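Local coordinates for protein beta-N-acetylhexosaminidase (Arthrobacter aurescens, PDB 3RCN) that probably hydrolyses terminal non-reducing N-acetyl-D-hexosamine residues from N-acetyl-beta-D-hexosaminides, as a glycosyl hydrolase of family 20, at residues Q9-P14 with I478-W483; W15-G20 with V130-K135; R68-P73 with A87-A92; G101-L106 with M164-L169. All coordinates share one frame; numbering follows the deposited sequence.

Overall arrangement
From the N terminus, residues 9-14 pair with helix 474-483 in contact 1, closing a loop of more than 460 residues that encloses all the other contacts. Directly afterwards, 15-20 pairs with 130-135 in contact 2, and contact 3, between 68-73 and 87-92, falls within that smaller loop. Both lie in the same six-stranded mixed sheet, with centres about 14 Å apart. Helix 95-109 follows strand 88-92, packs on it, and reaches 164-169 in contact 4, whose segments alternate along the chain with those of contact 2. Contacts 2 and 3 thus pair strands within the sheet of the N-terminal alpha/beta domain, while contacts 1 and 4, in touch with each other, join it to the catalytic barrel.

Contact 1. Residues Q9-P14 with I478-W483; sequences QLIPAP and ISEVFW
E480 reaches out of helix 474-483 to accept the backbone N-H of A13, with 2.8 Å between A13 N and E480 OE1. The N-H descends on the oxygen from above the carboxylate plane. With E480 CG anti to its own backbone N (chi1 -179°) and the chain bent at chi2, the carboxylate lies beside the loop backbone, OE1 standing 3.4 Å from P12 CA. I11 CG1 passes roughly perpendicular to the glutamate, 4.1 Å from E480 OE1, and the small A13 lets its methyl CB sit 3.6 Å from the same oxygen. P12, entered through a cis peptide bond, turns its compact ring onto the helix: CB meets W483 CB at 3.8 Å, while CG rests near S479 OG. W483 presents its CD1 edge to A13 O and hands its indole N-H to D134; the S479 hydroxyl is bonded to S476 O. The other carboxylate oxygen, E480 OE2, forms a salt bridge with R497 and a hydrogen bond with Y432. A buried glutamate thus divides its oxygens: R497 and Y432 probably stabilise its negative charge, while its bond to A13 N ties the N-terminal loop to the catalytic domain.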
loop_
_atom_site.group_PDB
_atom_site.type_symbol
_atom_site.label_atom_id
_atom_site.label_comp_id
_atom_site.label_asym_id
_atom_site.label_seq_id
_atom_site.Cartn_x
_atom_site.Cartn_y
_atom_site.Cartn_z
ATOM N N GLN A 9 -16.606 -18.865 -13.806
ATOM C CA GLN A 9 -15.247 -18.327 -13.860
ATOM C C GLN A 9 -14.392 -18.242 -12.586
ATOM O O GLN A 9 -13.362 -17.573 -12.580
ATOM C CB GLN A 9 -15.153 -17.128 -14.787
ATOM C CG GLN A 9 -15.567 -17.561 -16.186
ATOM C CD GLN A 9 -15.514 -16.455 -17.200
ATOM O OE1 GLN A 9 -16.054 -15.359 -16.988
ATOM N NE2 GLN A 9 -14.862 -16.729 -18.320
ATOM N N LEU A 10 -14.898 -18.811 -11.491
ATOM C CA LEU A 10 -14.211 -18.842 -10.190
ATOM C C LEU A 10 -12.793 -19.417 -10.183
ATOM O O LEU A 10 -12.545 -20.487 -10.739
ATOM C CB LEU A 10 -15.042 -19.657 -9.209
ATOM C CG LEU A 10 -16.509 -19.252 -9.134
ATOM C CD1 LEU A 10 -17.268 -20.301 -8.395
ATOM C CD2 LEU A 10 -16.641 -17.899 -8.445
ATOM N N ILE A 11 -11.867 -18.712 -9.538
ATOM C CA ILE A 11 -10.581 -19.308 -9.202
ATOM C C ILE A 11 -10.287 -19.031 -7.733
ATOM O O ILE A 11 -10.427 -17.895 -7.279
ATOM C CB ILE A 11 -9.459 -18.647 -10.029
ATOM C CG1 ILE A 11 -9.541 -19.058 -11.495
ATOM C CG2 ILE A 11 -8.098 -18.978 -9.477
ATOM C CD1 ILE A 11 -8.582 -18.305 -12.372
ATOM N N PRO A 12 -9.799 -20.046 -6.999
ATOM C CA PRO A 12 -9.672 -21.466 -7.382
ATOM C C PRO A 12 -11.031 -22.093 -7.705
ATOM O O PRO A 12 -12.017 -21.759 -7.066
ATOM C CB PRO A 12 -9.138 -22.135 -6.103
ATOM C CG PRO A 12 -8.701 -21.013 -5.203
ATOM C CD PRO A 12 -9.520 -19.827 -5.570
ATOM N N ALA A 13 -11.079 -23.006 -8.667
ATOM C CA ALA A 13 -12.321 -23.707 -8.995
ATOM C C ALA A 13 -12.810 -24.528 -7.810
ATOM O O ALA A 13 -12.044 -25.290 -7.235
ATOM C CB ALA A 13 -12.105 -24.614 -10.198
ATOM N N PRO A 14 -14.098 -24.390 -7.452
ATOM C CA PRO A 14 -14.709 -25.137 -6.342
ATOM C C PRO A 14 -14.830 -26.615 -6.692
ATOM O O PRO A 14 -14.705 -26.981 -7.857
ATOM C CB PRO A 14 -16.113 -24.528 -6.225
ATOM C CG PRO A 14 -16.147 -23.375 -7.175
ATOM C CD PRO A 14 -15.095 -23.608 -8.196
ATOM N N ILE A 478 -1.300 -21.571 -8.892
ATOM C CA ILE A 478 -0.872 -22.296 -7.705
ATOM C C ILE A 478 -1.985 -22.400 -6.657
ATOM O O ILE A 478 -2.183 -23.458 -6.070
ATOM C CB ILE A 478 0.411 -21.667 -7.114
ATOM C CG1 ILE A 478 1.624 -22.094 -7.939
ATOM C CG2 ILE A 478 0.618 -22.088 -5.686
ATOM C CD1 ILE A 478 2.741 -21.080 -7.981
ATOM N N SER A 479 -2.721 -21.320 -6.423
ATOM C CA SER A 479 -3.791 -21.370 -5.426
ATOM C C SER A 479 -4.816 -22.437 -5.796
ATOM O O SER A 479 -5.424 -23.047 -4.913
ATOM C CB SER A 479 -4.477 -20.008 -5.242
ATOM O OG SER A 479 -5.356 -19.695 -6.320
ATOM N N GLU A 480 -5.003 -22.660 -7.099
ATOM C CA GLU A 480 -5.934 -23.684 -7.571
ATOM C C GLU A 480 -5.365 -25.087 -7.345
ATOM O O GLU A 480 -6.060 -25.997 -6.888
ATOM C CB GLU A 480 -6.287 -23.478 -9.047
ATOM C CG GLU A 480 -7.279 -24.507 -9.560
ATOM C CD GLU A 480 -8.219 -23.979 -10.640
ATOM O OE1 GLU A 480 -8.914 -22.975 -10.384
ATOM O OE2 GLU A 480 -8.272 -24.580 -11.735
ATOM N N VAL A 481 -4.090 -25.251 -7.675
ATOM C CA VAL A 481 -3.407 -26.508 -7.433
ATOM C C VAL A 481 -3.533 -26.904 -5.958
ATOM O O VAL A 481 -3.768 -28.064 -5.653
ATOM C CB VAL A 481 -1.921 -26.433 -7.862
ATOM C CG1 VAL A 481 -1.161 -27.676 -7.419
ATOM C CG2 VAL A 481 -1.804 -26.219 -9.378
ATOM N N PHE A 482 -3.416 -25.935 -5.050
ATOM C CA PHE A 482 -3.511 -26.213 -3.610
ATOM C C PHE A 482 -4.931 -26.447 -3.105
ATOM O O PHE A 482 -5.138 -27.236 -2.187
ATOM C CB PHE A 482 -2.903 -25.079 -2.779
ATOM C CG PHE A 482 -1.435 -24.878 -3.000
ATOM C CD1 PHE A 482 -0.744 -25.659 -3.908
ATOM C CD2 PHE A 482 -0.745 -23.898 -2.294
ATOM C CE1 PHE A 482 0.618 -25.469 -4.109
ATOM C CE2 PHE A 482 0.607 -23.698 -2.491
ATOM C CZ PHE A 482 1.294 -24.488 -3.401
ATOM N N TRP A 483 -5.875 -25.648 -3.592
ATOM C CA TRP A 483 -7.277 -25.778 -3.203
ATOM C C TRP A 483 -8.135 -26.835 -3.921
ATOM O O TRP A 483 -8.788 -27.661 -3.277
ATOM C CB TRP A 483 -7.979 -24.409 -3.288
ATOM C CG TRP A 483 -9.380 -24.482 -2.820
ATOM C CD1 TRP A 483 -10.464 -24.888 -3.540
ATOM C CD2 TRP A 483 -9.854 -24.198 -1.503
ATOM N NE1 TRP A 483 -11.593 -24.845 -2.758
ATOM C CE2 TRP A 483 -11.244 -24.428 -1.501
ATOM C CE3 TRP A 483 -9.238 -23.772 -0.325
ATOM C CZ2 TRP A 483 -12.028 -24.245 -0.370
ATOM C CZ3 TRP A 483 -10.016 -23.591 0.799
ATOM C CH2 TRP A 483 -11.398 -23.828 0.771
#

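Contact 2. Residues W15-G20 with V130-K135; sequences WSFSAG and VSVEDK
S16 and E133 exchange two backbone hydrogen bonds, S16 N to E133 O at 3.0 Å and E133 N to S16 O, and S18 and S131 repeat the exchange with S131 N 2.9 Å from S18 O. Beyond the paired strands the backbone N-H of W15 continues to D134 OD1, 3.1 Å away, coming down from above the carboxylate plane. D134 OD1 is also held by W483, and W15 NE1 in turn bonds to W483 O, so these strand ends are tied to helix 474-483. K135 folds back, bent at three successive torsions, and lays its chain over one face of the W15 indole. Its CD sits 3.6 Å from the centroid of the five-membered ring, and K135 NZ lies 4.2 Å from the centroid of the W15 six-membered ring, over its face, a cation-pi contact; a long, flexible lysine suits this double use. Farther along, F17 CZ touches V130 CG1 at 3.7 Å and F17 CD2 meets V132 CG2, the valines being short, branched partners for the broad ring. These groups share one face, while S16, S18, S131 and E133 line the more polar other. This is classic antiparallel pairing, F17-V132 and A19-V130 being the non-hydrogen-bonded pairs, with 16-26 an outermost strand of the mixed sheet in the family 20 N-terminal alpha/beta domain.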
loop_
_atom_site.group_PDB
_atom_site.type_symbol
_atom_site.label_atom_id
_atom_site.label_comp_id
_atom_site.label_asym_id
_atom_site.label_seq_id
_atom_site.Cartn_x
_atom_site.Cartn_y
_atom_site.Cartn_z
ATOM N N TRP A 15 -15.066 -27.463 -5.700
ATOM C CA TRP A 15 -15.128 -28.894 -5.969
ATOM C C TRP A 15 -16.373 -29.316 -6.749
ATOM O O TRP A 15 -16.265 -30.104 -7.689
ATOM C CB TRP A 15 -14.919 -29.709 -4.696
ATOM C CG TRP A 15 -13.463 -29.846 -4.369
ATOM C CD1 TRP A 15 -12.582 -28.831 -4.109
ATOM C CD2 TRP A 15 -12.710 -31.062 -4.280
ATOM N NE1 TRP A 15 -11.331 -29.345 -3.859
ATOM C CE2 TRP A 15 -11.384 -30.709 -3.955
ATOM C CE3 TRP A 15 -13.030 -32.412 -4.438
ATOM C CZ2 TRP A 15 -10.380 -31.657 -3.789
ATOM C CZ3 TRP A 15 -12.030 -33.356 -4.269
ATOM C CH2 TRP A 15 -10.721 -32.973 -3.950
ATOM N N SER A 16 -17.541 -28.796 -6.379
ATOM C CA SER A 16 -18.747 -28.986 -7.199
ATOM C C SER A 16 -19.533 -27.689 -7.420
ATOM O O SER A 16 -19.693 -26.877 -6.509
ATOM C CB SER A 16 -19.656 -30.076 -6.619
ATOM O OG SER A 16 -20.302 -29.636 -5.438
ATOM N N PHE A 17 -20.016 -27.499 -8.642
ATOM C CA PHE A 17 -20.729 -26.274 -9.007
ATOM C C PHE A 17 -21.918 -26.563 -9.920
ATOM O O PHE A 17 -21.785 -27.279 -10.908
ATOM C CB PHE A 17 -19.764 -25.305 -9.694
ATOM C CG PHE A 17 -20.415 -24.051 -10.219
ATOM C CD1 PHE A 17 -20.945 -24.010 -11.506
ATOM C CD2 PHE A 17 -20.478 -22.903 -9.442
ATOM C CE1 PHE A 17 -21.539 -22.841 -12.008
ATOM C CE2 PHE A 17 -21.076 -21.741 -9.933
ATOM C CZ PHE A 17 -21.608 -21.715 -11.220
ATOM N N SER A 18 -23.076 -26.001 -9.586
ATOM C CA SER A 18 -24.256 -26.073 -10.452
ATOM C C SER A 18 -24.981 -24.733 -10.535
ATOM O O SER A 18 -25.251 -24.098 -9.518
ATOM C CB SER A 18 -25.232 -27.138 -9.954
ATOM O OG SER A 18 -26.511 -26.960 -10.551
ATOM N N ALA A 19 -25.310 -24.304 -11.746
ATOM C CA ALA A 19 -26.034 -23.048 -11.910
ATOM C C ALA A 19 -27.539 -23.277 -11.940
ATOM O O ALA A 19 -28.027 -24.203 -12.590
ATOM C CB ALA A 19 -25.578 -22.317 -13.166
ATOM N N GLY A 20 -28.270 -22.444 -11.212
ATOM C CA GLY A 20 -29.716 -22.440 -11.293
ATOM C C GLY A 20 -30.159 -21.471 -12.372
ATOM O O GLY A 20 -29.402 -21.150 -13.291
ATOM N N VAL A 130 -26.898 -20.168 -7.840
ATOM C CA VAL A 130 -26.037 -21.342 -7.942
ATOM C C VAL A 130 -26.032 -22.156 -6.657
ATOM O O VAL A 130 -26.434 -21.681 -5.590
ATOM C CB VAL A 130 -24.568 -20.963 -8.225
ATOM C CG1 VAL A 130 -24.450 -20.176 -9.500
ATOM C CG2 VAL A 130 -23.990 -20.181 -7.058
ATOM N N SER A 131 -25.565 -23.391 -6.773
ATOM C CA SER A 131 -25.262 -24.213 -5.615
ATOM C C SER A 131 -23.796 -24.589 -5.717
ATOM O O SER A 131 -23.360 -25.130 -6.738
ATOM C CB SER A 131 -26.120 -25.477 -5.615
ATOM O OG SER A 131 -27.439 -25.195 -6.048
ATOM N N VAL A 132 -23.031 -24.290 -4.671
ATOM C CA VAL A 132 -21.618 -24.655 -4.630
ATOM C C VAL A 132 -21.283 -25.471 -3.388
ATOM O O VAL A 132 -21.734 -25.161 -2.290
ATOM C CB VAL A 132 -20.712 -23.414 -4.647
ATOM C CG1 VAL A 132 -19.244 -23.828 -4.771
ATOM C CG2 VAL A 132 -21.108 -22.481 -5.762
ATOM N N GLU A 133 -20.483 -26.513 -3.570
ATOM C CA GLU A 133 -19.947 -27.275 -2.444
ATOM C C GLU A 133 -18.435 -27.357 -2.565
ATOM O O GLU A 133 -17.910 -27.767 -3.604
ATOM C CB GLU A 133 -20.567 -28.670 -2.381
ATOM C CG GLU A 133 -22.000 -28.670 -1.879
ATOM C CD GLU A 133 -22.681 -30.015 -2.030
ATOM O OE1 GLU A 133 -21.965 -31.037 -2.120
ATOM O OE2 GLU A 133 -23.935 -30.043 -2.065
ATOM N N ASP A 134 -17.736 -26.968 -1.500
ATOM C CA ASP A 134 -16.310 -26.709 -1.601
ATOM C C ASP A 134 -15.512 -27.081 -0.350
ATOM O O ASP A 134 -15.966 -26.865 0.774
ATOM C CB ASP A 134 -16.104 -25.226 -1.907
ATOM C CG ASP A 134 -14.915 -24.978 -2.805
ATOM O OD1 ASP A 134 -14.194 -25.949 -3.117
ATOM O OD2 ASP A 134 -14.702 -23.814 -3.196
ATOM N N LYS A 135 -14.325 -27.646 -0.564
ATOM C CA LYS A 135 -13.353 -27.904 0.493
ATOM C C LYS A 135 -11.932 -27.773 -0.065
ATOM O O LYS A 135 -11.739 -27.840 -1.276
ATOM C CB LYS A 135 -13.575 -29.284 1.126
ATOM C CG LYS A 135 -12.837 -30.433 0.445
ATOM C CD LYS A 135 -13.483 -30.858 -0.867
ATOM C CE LYS A 135 -13.981 -32.297 -0.784
ATOM N NZ LYS A 135 -12.929 -33.230 -0.254
#

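Contact 3. Residues R68-P73 with A87-A92; sequences RLLLDP and AVVISA
L70 N donates to I90 O at 2.7 Å, one of five backbone hydrogen bonds that run the length of this pair. The same I90 gives its own N-H to R68 O, bridging R68 and L70 in the alternating manner of parallel strands. A92 does likewise between L70 and D72, and D72 N closes the series on A92 O, 2.7 Å away. Alpha-carbon hydrogens add weaker support, L69 CA lying 3.3 Å from I90 O. L69 runs alongside its register partner I90, both directed to one face, with L69 CD2 3.7 Å from I90 CD1. Helix 95-109 covers the I90 and A92 face, where aliphatic residues suit the buried setting. On the other face L70 CD1 makes a diagonal contact with V89 CG1, and R68 runs extended from CG to NE, its CG anti to the carbonyl carbon (chi1 -47°), past V89 CG2. Its guanidinium spreads one face over A87, whose methyl CB is 3.7 Å from R68 CZ and sits over the centre of the group. A serine in place of R68 would probably uncover the A87 methyl, remove the chain that passes V89 CG2 and leave a gap on the V89 face of the sheet. At the far end the D72 carboxylate turns to S74 and to R81 in a salt bridge. Backbone bonding therefore sets the register, while aliphatic contacts pack both faces and the arginine adds cover over A87 on one.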
loop_
_atom_site.group_PDB
_atom_site.type_symbol
_atom_site.label_atom_id
_atom_site.label_comp_id
_atom_site.label_asym_id
_atom_site.label_seq_id
_atom_site.Cartn_x
_atom_site.Cartn_y
_atom_site.Cartn_z
ATOM N N ARG A 68 -27.010 -15.167 4.859
ATOM C CA ARG A 68 -26.938 -15.991 6.075
ATOM C C ARG A 68 -25.682 -16.847 6.097
ATOM O O ARG A 68 -25.395 -17.550 5.129
ATOM C CB ARG A 68 -28.143 -16.918 6.160
ATOM C CG ARG A 68 -29.442 -16.216 5.896
ATOM C CD ARG A 68 -30.605 -17.169 5.722
ATOM N NE ARG A 68 -31.784 -16.394 5.373
ATOM C CZ ARG A 68 -32.837 -16.862 4.719
ATOM N NH1 ARG A 68 -32.880 -18.130 4.333
ATOM N NH2 ARG A 68 -33.850 -16.049 4.448
ATOM N N LEU A 69 -24.936 -16.776 7.198
ATOM C CA LEU A 69 -23.804 -17.674 7.420
ATOM C C LEU A 69 -24.181 -18.681 8.503
ATOM O O LEU A 69 -24.281 -18.337 9.684
ATOM C CB LEU A 69 -22.564 -16.882 7.831
ATOM C CG LEU A 69 -22.303 -15.621 7.003
ATOM C CD1 LEU A 69 -21.108 -14.867 7.562
ATOM C CD2 LEU A 69 -22.110 -15.955 5.526
ATOM N N LEU A 70 -24.375 -19.931 8.093
ATOM C CA LEU A 70 -24.901 -20.965 8.988
ATOM C C LEU A 70 -23.900 -22.075 9.297
ATOM O O LEU A 70 -23.222 -22.586 8.403
ATOM C CB LEU A 70 -26.169 -21.572 8.391
ATOM C CG LEU A 70 -27.242 -20.529 8.103
ATOM C CD1 LEU A 70 -28.344 -21.143 7.281
ATOM C CD2 LEU A 70 -27.780 -19.950 9.408
ATOM N N LEU A 71 -23.821 -22.444 10.572
ATOM C CA LEU A 71 -22.952 -23.537 11.007
ATOM C C LEU A 71 -23.547 -24.895 10.663
ATOM O O LEU A 71 -24.692 -25.186 11.021
ATOM C CB LEU A 71 -22.709 -23.476 12.509
ATOM C CG LEU A 71 -21.616 -24.441 12.952
ATOM C CD1 LEU A 71 -20.292 -23.702 13.044
ATOM C CD2 LEU A 71 -21.972 -25.091 14.278
ATOM N N ASP A 72 -22.764 -25.706 9.955
ATOM C CA ASP A 72 -23.108 -27.097 9.640
ATOM C C ASP A 72 -22.002 -28.048 10.106
ATOM O O ASP A 72 -21.022 -28.257 9.391
ATOM C CB ASP A 72 -23.377 -27.308 8.146
ATOM C CG ASP A 72 -23.692 -28.768 7.812
ATOM O OD1 ASP A 72 -23.624 -29.638 8.720
ATOM O OD2 ASP A 72 -24.000 -29.050 6.633
ATOM N N PRO A 73 -22.153 -28.608 11.314
ATOM C CA PRO A 73 -21.087 -29.395 11.953
ATOM C C PRO A 73 -20.656 -30.613 11.131
ATOM O O PRO A 73 -19.569 -31.148 11.373
ATOM C CB PRO A 73 -21.706 -29.835 13.285
ATOM C CG PRO A 73 -22.993 -29.022 13.432
ATOM C CD PRO A 73 -23.429 -28.697 12.047
ATOM N N ALA A 87 -32.623 -16.109 -0.815
ATOM C CA ALA A 87 -31.505 -15.505 -0.070
ATOM C C ALA A 87 -30.147 -16.135 -0.410
ATOM O O ALA A 87 -30.067 -17.156 -1.098
ATOM C CB ALA A 87 -31.757 -15.568 1.434
ATOM N N VAL A 88 -29.078 -15.503 0.058
ATOM C CA VAL A 88 -27.739 -16.069 -0.069
ATOM C C VAL A 88 -27.378 -16.842 1.198
ATOM O O VAL A 88 -27.205 -16.249 2.259
ATOM C CB VAL A 88 -26.707 -14.956 -0.292
ATOM C CG1 VAL A 88 -25.285 -15.488 -0.163
ATOM C CG2 VAL A 88 -26.937 -14.311 -1.651
ATOM N N VAL A 89 -27.263 -18.161 1.091
ATOM C CA VAL A 89 -27.017 -18.987 2.268
ATOM C C VAL A 89 -25.673 -19.712 2.214
ATOM O O VAL A 89 -25.448 -20.562 1.355
ATOM C CB VAL A 89 -28.138 -20.024 2.461
ATOM C CG1 VAL A 89 -27.813 -20.938 3.630
ATOM C CG2 VAL A 89 -29.457 -19.328 2.688
ATOM N N ILE A 90 -24.781 -19.370 3.138
ATOM C CA ILE A 90 -23.465 -20.000 3.207
ATOM C C ILE A 90 -23.384 -20.869 4.444
ATOM O O ILE A 90 -23.412 -20.352 5.560
ATOM C CB ILE A 90 -22.337 -18.953 3.270
ATOM C CG1 ILE A 90 -22.293 -18.130 1.986
ATOM C CG2 ILE A 90 -20.989 -19.619 3.475
ATOM C CD1 ILE A 90 -21.366 -16.933 2.077
ATOM N N SER A 91 -23.306 -22.183 4.237
ATOM C CA SER A 91 -23.104 -23.165 5.318
ATOM C C SER A 91 -21.623 -23.521 5.462
ATOM O O SER A 91 -20.940 -23.771 4.466
ATOM C CB SER A 91 -23.872 -24.463 5.023
ATOM O OG SER A 91 -25.237 -24.227 4.731
ATOM N N ALA A 92 -21.121 -23.574 6.689
ATOM C CA ALA A 92 -19.739 -24.003 6.895
ATOM C C ALA A 92 -19.542 -24.776 8.208
ATOM O O ALA A 92 -20.376 -24.690 9.117
ATOM C CB ALA A 92 -18.789 -22.797 6.810
#

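Contact 4. Residues G101-L106 with M164-L169; sequences GAQTLL and MAMHKL
Q103 places CG anti to its carbonyl carbon (chi1 -60°) and then bends at chi2 (-80°), which lays its amide against the backbone at the end of helix 154-166. OE1 comes 3.4 Å from M166 CA, and NE2 packs beside A165 O without a hydrogen bond to it, 4.1 Å from A165 CB. CB and CG of M166, a selenomethionine, lie against Q103 OE1, roughly perpendicular to the glutamine chain. Beside it K168 stretches nearly straight and turns only at its last torsion (chi4 73°), bringing NZ within 2.8 Å of T104 OG1, which accepts a hydrogen bond. The hydroxyl of T104 is also bonded to Y80, and the lysine rests in a cation-pi contact with W483. K168 is the positive-phi residue of a Schellman motif, with K168 N bonded to A165 O and L169 N to M164 O, the latter pair 3.2 Å apart. Replacing Q103 by an alanine would probably open a gap over A165 and M166, since no other side chain of residues 101-106 covers them. The chemistry is of two kinds: a flat amide supplies close packing between the domains, whereas the buried lysine probably has its charge eased by a hydroxyl and an indole face, so that helix 95-109 is held to the barrel by polar bonding as well as by shape.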
loop_
_atom_site.group_PDB
_atom_site.type_symbol
_atom_site.label_atom_id
_atom_site.label_comp_id
_atom_site.label_asym_id
_atom_site.label_seq_id
_atom_site.Cartn_x
_atom_site.Cartn_y
_atom_site.Cartn_z
ATOM N N GLY A 101 -16.378 -19.177 1.904
ATOM C CA GLY A 101 -17.651 -19.034 1.228
ATOM C C GLY A 101 -17.859 -17.585 0.817
ATOM O O GLY A 101 -18.230 -17.310 -0.314
ATOM N N ALA A 102 -17.612 -16.674 1.756
ATOM C CA ALA A 102 -17.638 -15.240 1.527
ATOM C C ALA A 102 -16.805 -14.827 0.324
ATOM O O ALA A 102 -17.253 -14.016 -0.493
ATOM C CB ALA A 102 -17.162 -14.491 2.773
ATOM N N GLN A 103 -15.595 -15.369 0.211
ATOM C CA GLN A 103 -14.743 -15.040 -0.931
ATOM C C GLN A 103 -15.392 -15.504 -2.220
ATOM O O GLN A 103 -15.445 -14.767 -3.198
ATOM C CB GLN A 103 -13.353 -15.647 -0.795
ATOM C CG GLN A 103 -12.620 -15.179 0.438
ATOM C CD GLN A 103 -11.981 -13.815 0.278
ATOM O OE1 GLN A 103 -11.978 -13.230 -0.803
ATOM N NE2 GLN A 103 -11.423 -13.303 1.363
ATOM N N THR A 104 -15.909 -16.721 -2.220
ATOM C CA THR A 104 -16.596 -17.216 -3.400
ATOM C C THR A 104 -17.789 -16.336 -3.782
ATOM O O THR A 104 -18.104 -16.163 -4.962
ATOM C CB THR A 104 -17.038 -18.650 -3.207
ATOM O OG1 THR A 104 -15.870 -19.466 -3.081
ATOM C CG2 THR A 104 -17.830 -19.110 -4.408
ATOM N N LEU A 105 -18.439 -15.771 -2.775
ATOM C CA LEU A 105 -19.544 -14.856 -2.997
ATOM C C LEU A 105 -19.047 -13.617 -3.735
ATOM O O LEU A 105 -19.580 -13.248 -4.771
ATOM C CB LEU A 105 -20.159 -14.441 -1.666
ATOM C CG LEU A 105 -21.461 -13.671 -1.815
ATOM C CD1 LEU A 105 -22.510 -14.645 -2.310
ATOM C CD2 LEU A 105 -21.878 -13.027 -0.501
ATOM N N LEU A 106 -18.011 -12.982 -3.201
ATOM C CA LEU A 106 -17.473 -11.788 -3.834
ATOM C C LEU A 106 -17.147 -12.026 -5.297
ATOM O O LEU A 106 -17.467 -11.191 -6.145
ATOM C CB LEU A 106 -16.243 -11.281 -3.098
ATOM C CG LEU A 106 -16.534 -10.749 -1.702
ATOM C CD1 LEU A 106 -15.331 -9.978 -1.212
ATOM C CD2 LEU A 106 -17.775 -9.872 -1.687
HETATM N N MSE A 164 -3.886 -12.730 -0.799
HETATM C CA MSE A 164 -3.724 -14.151 -0.457
HETATM C C MSE A 164 -5.036 -14.795 -0.015
HETATM O O MSE A 164 -5.377 -15.892 -0.449
HETATM C CB MSE A 164 -2.712 -14.348 0.673
HETATM C CG MSE A 164 -1.258 -14.195 0.303
HETATM SE SE MSE A 164 -0.153 -14.494 1.898
HETATM C CE MSE A 164 -0.575 -16.331 2.370
ATOM N N ALA A 165 -5.753 -14.121 0.878
ATOM C CA ALA A 165 -6.974 -14.684 1.427
ATOM C C ALA A 165 -8.020 -14.848 0.321
ATOM O O ALA A 165 -8.885 -15.731 0.381
ATOM C CB ALA A 165 -7.502 -13.802 2.554
HETATM N N MSE A 166 -7.933 -13.987 -0.687
HETATM C CA MSE A 166 -8.877 -14.021 -1.797
HETATM C C MSE A 166 -8.656 -15.271 -2.641
HETATM O O MSE A 166 -9.564 -15.751 -3.315
HETATM C CB MSE A 166 -8.753 -12.754 -2.650
HETATM C CG MSE A 166 -9.754 -12.672 -3.797
HETATM SE SE MSE A 166 -9.065 -13.389 -5.483
HETATM C CE MSE A 166 -8.357 -11.688 -6.255
ATOM N N HIS A 167 -7.439 -15.792 -2.596
ATOM C CA HIS A 167 -7.112 -17.048 -3.271
ATOM C C HIS A 167 -7.237 -18.278 -2.356
ATOM O O HIS A 167 -6.930 -19.399 -2.765
ATOM C CB HIS A 167 -5.729 -16.969 -3.903
ATOM C CG HIS A 167 -5.652 -16.012 -5.050
ATOM N ND1 HIS A 167 -5.376 -14.674 -4.884
ATOM C CD2 HIS A 167 -5.841 -16.202 -6.376
ATOM C CE1 HIS A 167 -5.378 -14.078 -6.066
ATOM N NE2 HIS A 167 -5.657 -14.984 -6.984
ATOM N N LYS A 168 -7.708 -18.048 -1.132
ATOM C CA LYS A 168 -7.924 -19.094 -0.139
ATOM C C LYS A 168 -6.629 -19.740 0.345
ATOM O O LYS A 168 -6.646 -20.859 0.816
ATOM C CB LYS A 168 -8.853 -20.171 -0.706
ATOM C CG LYS A 168 -10.306 -19.716 -0.972
ATOM C CD LYS A 168 -11.160 -20.884 -1.509
ATOM C CE LYS A 168 -12.666 -20.591 -1.533
ATOM N NZ LYS A 168 -13.078 -19.631 -2.595
ATOM N N LEU A 169 -5.519 -19.013 0.236
ATOM C CA LEU A 169 -4.249 -19.420 0.814
ATOM C C LEU A 169 -4.325 -19.178 2.311
ATOM O O LEU A 169 -4.753 -18.103 2.735
ATOM C CB LEU A 169 -3.092 -18.631 0.200
ATOM C CG LEU A 169 -2.922 -18.906 -1.299
ATOM C CD1 LEU A 169 -2.028 -17.889 -1.975
ATOM C CD2 LEU A 169 -2.403 -20.313 -1.546
#